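Local coordinates for phenylalanine--tRNA ligase beta subunit (Pyrococcus horikoshii, PDB 2CXI), which is the beta subunit of the synthetase that joins L-phenylalanine to tRNA(Phe) using ATP, present here as an N-terminal fragment, at residues D99-G104 against E139-I144; Y199-D204 against L210-I215. All blocks are in the same frame, centred on the assembly; numbering follows the deposited sequence.

In the fold
Both contacts reach the same mixed sheet, to which the B3/4 region contributes, with their centres about 9 Å apart. Interaction 1 sends one arginine from the loop ahead of strand 103-110 to the N-terminal part of strand 140-146; interaction 2 pairs the hairpin strands 199-204 and 209-212. They meet directly: P214 CB packs 3.6 Å from R101 CZ and 3.6 Å from A141 CB, while P200 CG lies 3.9 Å from I100 CG2. P214 thus borders the R101 guanidinium, and P200 CG lies 4.0 Å from R101 CB. R137 adds a polar link, its carbonyl accepting from R101 and its NH1 donating to P214 O. Both contacts lie away from the predicted magnesium ligands.

Interaction 1: D99-G104 against E139-I144; sequences DIRPYG and EVAIGI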
loop_
_atom_site.group_PDB
_atom_site.type_symbol
_atom_site.label_atom_id
_atom_site.label_comp_id
_atom_site.label_asym_id
_atom_site.label_seq_id
_atom_site.Cartn_x
_atom_site.Cartn_y
_atom_site.Cartn_z
ATOM N N ASP A 99 -2.030 -30.065 0.748
ATOM C CA ASP A 99 -2.257 -31.447 0.369
ATOM C C ASP A 99 -2.858 -31.497 -1.024
ATOM O O ASP A 99 -3.454 -32.496 -1.424
ATOM C CB ASP A 99 -3.164 -32.142 1.410
ATOM C CG ASP A 99 -3.114 -33.666 1.317
ATOM O OD1 ASP A 99 -2.038 -34.235 0.950
ATOM O OD2 ASP A 99 -4.129 -34.363 1.578
ATOM N N ILE A 100 -2.691 -30.415 -1.795
ATOM C CA ILE A 100 -3.222 -30.371 -3.158
ATOM C C ILE A 100 -2.097 -30.158 -4.185
ATOM O O ILE A 100 -1.978 -30.936 -5.173
ATOM C CB ILE A 100 -4.341 -29.251 -3.285
ATOM C CG1 ILE A 100 -5.487 -29.510 -2.285
ATOM C CG2 ILE A 100 -4.829 -29.099 -4.755
ATOM C CD1 ILE A 100 -6.489 -28.349 -2.126
ATOM N N ARG A 101 -1.295 -29.110 -3.969
ATOM C CA ARG A 101 -0.084 -28.870 -4.779
ATOM C C ARG A 101 0.778 -27.838 -4.011
ATOM O O ARG A 101 0.731 -26.641 -4.296
ATOM C CB ARG A 101 -0.444 -28.411 -6.201
ATOM C CG ARG A 101 0.760 -28.423 -7.182
ATOM C CD ARG A 101 0.376 -28.190 -8.666
ATOM N NE ARG A 101 1.565 -28.394 -9.514
ATOM C CZ ARG A 101 2.058 -29.583 -9.858
ATOM N NH1 ARG A 101 3.182 -29.644 -10.576
ATOM N NH2 ARG A 101 1.443 -30.725 -9.496
ATOM N N PRO A 102 1.501 -28.312 -2.981
ATOM C CA PRO A 102 1.934 -27.433 -1.887
ATOM C C PRO A 102 2.891 -26.297 -2.239
ATOM O O PRO A 102 2.737 -25.211 -1.663
ATOM C CB PRO A 102 2.588 -28.407 -0.880
ATOM C CG PRO A 102 2.911 -29.660 -1.690
ATOM C CD PRO A 102 1.847 -29.727 -2.732
ATOM N N TYR A 103 3.851 -26.512 -3.152
ATOM C CA TYR A 103 4.949 -25.537 -3.363
ATOM C C TYR A 103 4.858 -24.793 -4.671
ATOM O O TYR A 103 4.539 -25.385 -5.687
ATOM C CB TYR A 103 6.337 -26.201 -3.258
ATOM C CG TYR A 103 6.523 -26.835 -1.907
ATOM C CD1 TYR A 103 6.702 -26.028 -0.763
ATOM C CD2 TYR A 103 6.477 -28.231 -1.746
ATOM C CE1 TYR A 103 6.838 -26.619 0.513
ATOM C CE2 TYR A 103 6.621 -28.827 -0.494
ATOM C CZ TYR A 103 6.795 -28.009 0.628
ATOM O OH TYR A 103 6.942 -28.597 1.858
ATOM N N GLY A 104 5.147 -23.486 -4.605
ATOM C CA GLY A 104 5.348 -22.585 -5.755
ATOM C C GLY A 104 6.626 -21.785 -5.469
ATOM O O GLY A 104 6.890 -21.346 -4.318
ATOM N N GLU A 139 5.316 -33.693 -10.515
ATOM C CA GLU A 139 6.389 -33.254 -9.615
ATOM C C GLU A 139 6.869 -31.827 -9.897
ATOM O O GLU A 139 7.292 -31.145 -8.972
ATOM C CB GLU A 139 7.572 -34.257 -9.609
ATOM C CG GLU A 139 7.155 -35.568 -8.962
ATOM C CD GLU A 139 8.206 -36.666 -9.043
ATOM O OE1 GLU A 139 7.799 -37.870 -9.025
ATOM O OE2 GLU A 139 9.446 -36.362 -9.077
ATOM N N VAL A 140 6.828 -31.417 -11.172
ATOM C CA VAL A 140 7.276 -30.082 -11.595
ATOM C C VAL A 140 6.444 -29.650 -12.781
ATOM O O VAL A 140 6.410 -30.350 -13.826
ATOM C CB VAL A 140 8.792 -30.045 -12.028
ATOM C CG1 VAL A 140 9.157 -28.626 -12.562
ATOM C CG2 VAL A 140 9.698 -30.390 -10.895
ATOM N N ALA A 141 5.749 -28.516 -12.626
ATOM C CA ALA A 141 5.032 -27.873 -13.745
ATOM C C ALA A 141 5.517 -26.423 -13.823
ATOM O O ALA A 141 5.690 -25.779 -12.783
ATOM C CB ALA A 141 3.492 -27.937 -13.514
ATOM N N ILE A 142 5.793 -25.943 -15.027
ATOM C CA ILE A 142 6.389 -24.617 -15.204
ATOM C C ILE A 142 5.433 -23.777 -15.993
ATOM O O ILE A 142 4.989 -24.167 -17.092
ATOM C CB ILE A 142 7.775 -24.693 -15.943
ATOM C CG1 ILE A 142 8.755 -25.530 -15.109
ATOM C CG2 ILE A 142 8.350 -23.246 -16.284
ATOM C CD1 ILE A 142 9.956 -26.126 -15.952
ATOM N N GLY A 143 5.144 -22.606 -15.453
ATOM C CA GLY A 143 4.431 -21.565 -16.223
ATOM C C GLY A 143 5.351 -20.373 -16.554
ATOM O O GLY A 143 6.248 -19.999 -15.751
ATOM N N ILE A 144 5.128 -19.778 -17.728
ATOM C CA ILE A 144 5.828 -18.538 -18.112
ATOM C C ILE A 144 4.821 -17.504 -18.578
ATOM O O ILE A 144 3.846 -17.834 -19.273
ATOM C CB ILE A 144 6.877 -18.806 -19.195
ATOM C CG1 ILE A 144 7.943 -19.768 -18.666
ATOM C CG2 ILE A 144 7.590 -17.527 -19.554
ATOM C CD1 ILE A 144 8.766 -20.388 -19.805
#
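The N-terminal part of strand 140-146, in the B3/4 domain, is met by a single long side chain, that of R101, from the loop leading into strand 103-110. The backbones stay well apart, the nearest CA atoms, of R101 and E139, being 9.2 Å from each other, and the two segments bury just 101 Å² between them. R101 spans the gap because its chain is extended from CG to NE, with CG anti to the backbone N (chi1 -168°). NH1 does the touching: it comes to 3.4 Å from A141 CB, obliquely to the guanidinium plane, and to 3.9 Å from V140 C, which lies at the edge of that plane. A141 N is 3.5 Å from NH1, but both are donors, so no hydrogen bond joins them. The polar hold comes from just before segment 139-144, where NH1 donates to R137 O and NH2 to R138 O, while NE bonds T236 OG1 on strand 231-237. With all three nitrogens engaged, the rotation of the group is probably fixed. A141 and T236 share a backbone hydrogen bond. The result is a buried arginine held by two loop carbonyls and a threonine hydroxyl beside the antiparallel pair 140-146/231-237 of the B3/4 sheet.

Interaction 2: Y199-D204 against L210-I215; sequences YPLLID and LSMPPI
L202 O takes two weak hydrogen bonds from consecutive amides, L210 N at 2.8 Å with a bent N-H...O angle of 129° and S211 N at 3.4 Å. L210 and S211 thus both face L202, a classic beta bulge in the antiparallel hairpin of strands 199-204 and 209-212. The return bond, L202 N to S211 O, is nearly straight at 172° and completes the hydrogen-bonded pair L202-S211.

L202 and S211 put their side chains on the same face of the sheet, and S211 OG sits 3.5 Å from L202 CB. L202 also meets L210, the two chains crossing at an angle, their CD2 methyls 3.8 Å apart. L210 CD1 reaches on to CB of D204; the D204 carboxylate bonds instead to the amides of E206 and N208 through OD1 and to K151 N through OD2.

Beyond the bulge the pairing gives way to packing by prolines and selenomethionine. P213 CD packs near L202 CB, and P213 O lies 3.3 Å from P200 CG. P200 O has M212 CG at 3.2 Å and a CA-H...O contact from M212 CA; neither carbonyl has a hydrogen-bond partner in the model. The M212 chain starts with CG anti to the backbone N and bends at chi3 (53°), lying alongside Y199 in a Met-aromatic contact, oblique to the ring. Its SE is 4.0 Å from Y199 CB and 5.2 Å from the ring centroid.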
loop_
_atom_site.group_PDB
_atom_site.type_symbol
_atom_site.label_atom_id
_atom_site.label_comp_id
_atom_site.label_asym_id
_atom_site.label_seq_id
_atom_site.Cartn_x
_atom_site.Cartn_y
_atom_site.Cartn_z
ATOM N N TYR A 199 -9.057 -26.378 -6.353
ATOM C CA TYR A 199 -8.001 -26.487 -7.393
ATOM C C TYR A 199 -7.015 -25.324 -7.275
ATOM O O TYR A 199 -7.412 -24.213 -6.875
ATOM C CB TYR A 199 -8.592 -26.538 -8.806
ATOM C CG TYR A 199 -9.611 -27.629 -9.060
ATOM C CD1 TYR A 199 -9.578 -28.843 -8.352
ATOM C CD2 TYR A 199 -10.609 -27.448 -10.024
ATOM C CE1 TYR A 199 -10.510 -29.841 -8.593
ATOM C CE2 TYR A 199 -11.539 -28.445 -10.284
ATOM C CZ TYR A 199 -11.490 -29.636 -9.543
ATOM O OH TYR A 199 -12.394 -30.625 -9.805
ATOM N N PRO A 200 -5.736 -25.562 -7.586
ATOM C CA PRO A 200 -4.737 -24.490 -7.497
ATOM C C PRO A 200 -5.022 -23.454 -8.587
ATOM O O PRO A 200 -5.339 -23.815 -9.729
ATOM C CB PRO A 200 -3.392 -25.210 -7.780
ATOM C CG PRO A 200 -3.699 -26.711 -7.689
ATOM C CD PRO A 200 -5.147 -26.840 -8.059
ATOM N N LEU A 201 -4.921 -22.187 -8.223
ATOM C CA LEU A 201 -5.090 -21.115 -9.178
ATOM C C LEU A 201 -3.978 -20.073 -8.949
ATOM O O LEU A 201 -3.665 -19.725 -7.814
ATOM C CB LEU A 201 -6.484 -20.485 -9.003
ATOM C CG LEU A 201 -7.157 -19.936 -10.252
ATOM C CD1 LEU A 201 -7.353 -21.071 -11.272
ATOM C CD2 LEU A 201 -8.522 -19.325 -9.856
ATOM N N LEU A 202 -3.388 -19.606 -10.037
ATOM C CA LEU A 202 -2.399 -18.519 -9.992
ATOM C C LEU A 202 -3.074 -17.245 -10.528
ATOM O O LEU A 202 -3.469 -17.208 -11.678
ATOM C CB LEU A 202 -1.199 -18.886 -10.882
ATOM C CG LEU A 202 0.046 -17.982 -10.808
ATOM C CD1 LEU A 202 0.649 -17.820 -9.330
ATOM C CD2 LEU A 202 1.098 -18.439 -11.862
ATOM N N ILE A 203 -3.212 -16.228 -9.684
ATOM C CA ILE A 203 -4.101 -15.095 -9.966
ATOM C C ILE A 203 -3.452 -13.789 -9.527
ATOM O O ILE A 203 -2.677 -13.766 -8.526
ATOM C CB ILE A 203 -5.506 -15.336 -9.288
ATOM C CG1 ILE A 203 -6.494 -14.215 -9.658
ATOM C CG2 ILE A 203 -5.436 -15.364 -7.805
ATOM C CD1 ILE A 203 -7.980 -14.622 -9.453
ATOM N N ASP A 204 -3.688 -12.709 -10.267
ATOM C CA ASP A 204 -3.006 -11.491 -9.904
ATOM C C ASP A 204 -3.920 -10.629 -9.023
ATOM O O ASP A 204 -5.035 -11.055 -8.655
ATOM C CB ASP A 204 -2.394 -10.738 -11.101
ATOM C CG ASP A 204 -3.430 -9.950 -11.943
ATOM O OD1 ASP A 204 -4.631 -9.901 -11.594
ATOM O OD2 ASP A 204 -3.090 -9.346 -12.985
ATOM N N LEU A 210 -3.798 -16.039 -14.199
ATOM C CA LEU A 210 -2.657 -16.467 -14.996
ATOM C C LEU A 210 -2.794 -17.900 -15.497
ATOM O O LEU A 210 -2.604 -18.150 -16.688
ATOM C CB LEU A 210 -1.356 -16.318 -14.178
ATOM C CG LEU A 210 -0.727 -14.934 -14.142
ATOM C CD1 LEU A 210 -1.588 -14.002 -13.230
ATOM C CD2 LEU A 210 0.706 -15.095 -13.592
ATOM N N SER A 211 -3.113 -18.832 -14.593
ATOM C CA SER A 211 -3.152 -20.245 -14.938
ATOM C C SER A 211 -3.845 -21.037 -13.836
ATOM O O SER A 211 -4.087 -20.517 -12.732
ATOM C CB SER A 211 -1.704 -20.756 -15.120
ATOM O OG SER A 211 -1.043 -20.825 -13.842
HETATM N N MSE A 212 -4.173 -22.296 -14.134
HETATM C CA MSE A 212 -4.512 -23.242 -13.097
HETATM C C MSE A 212 -3.453 -24.347 -13.068
HETATM O O MSE A 212 -3.559 -25.304 -13.853
HETATM C CB MSE A 212 -5.908 -23.837 -13.387
HETATM C CG MSE A 212 -6.254 -25.013 -12.507
HETATM SE SE MSE A 212 -8.149 -25.622 -12.717
HETATM C CE MSE A 212 -8.213 -25.860 -14.548
ATOM N N PRO A 213 -2.388 -24.226 -12.241
ATOM C CA PRO A 213 -1.389 -25.319 -12.175
ATOM C C PRO A 213 -2.028 -26.649 -11.714
ATOM O O PRO A 213 -2.948 -26.637 -10.872
ATOM C CB PRO A 213 -0.375 -24.815 -11.152
ATOM C CG PRO A 213 -0.504 -23.291 -11.204
ATOM C CD PRO A 213 -2.025 -23.091 -11.379
ATOM N N PRO A 214 -1.588 -27.788 -12.240
ATOM C CA PRO A 214 -0.600 -27.908 -13.315
ATOM C C PRO A 214 -1.262 -28.205 -14.658
ATOM O O PRO A 214 -0.734 -29.011 -15.451
ATOM C CB PRO A 214 0.182 -29.165 -12.874
ATOM C CG PRO A 214 -0.916 -30.071 -12.282
ATOM C CD PRO A 214 -1.969 -29.111 -11.703
ATOM N N ILE A 215 -2.396 -27.558 -14.915
ATOM C CA ILE A 215 -3.314 -27.923 -16.004
ATOM C C ILE A 215 -3.141 -27.071 -17.271
ATOM O O ILE A 215 -2.772 -27.592 -18.315
ATOM C CB ILE A 215 -4.785 -27.862 -15.496
ATOM C CG1 ILE A 215 -4.983 -28.759 -14.240
ATOM C CG2 ILE A 215 -5.798 -28.230 -16.653
ATOM C CD1 ILE A 215 -4.624 -30.297 -14.442
#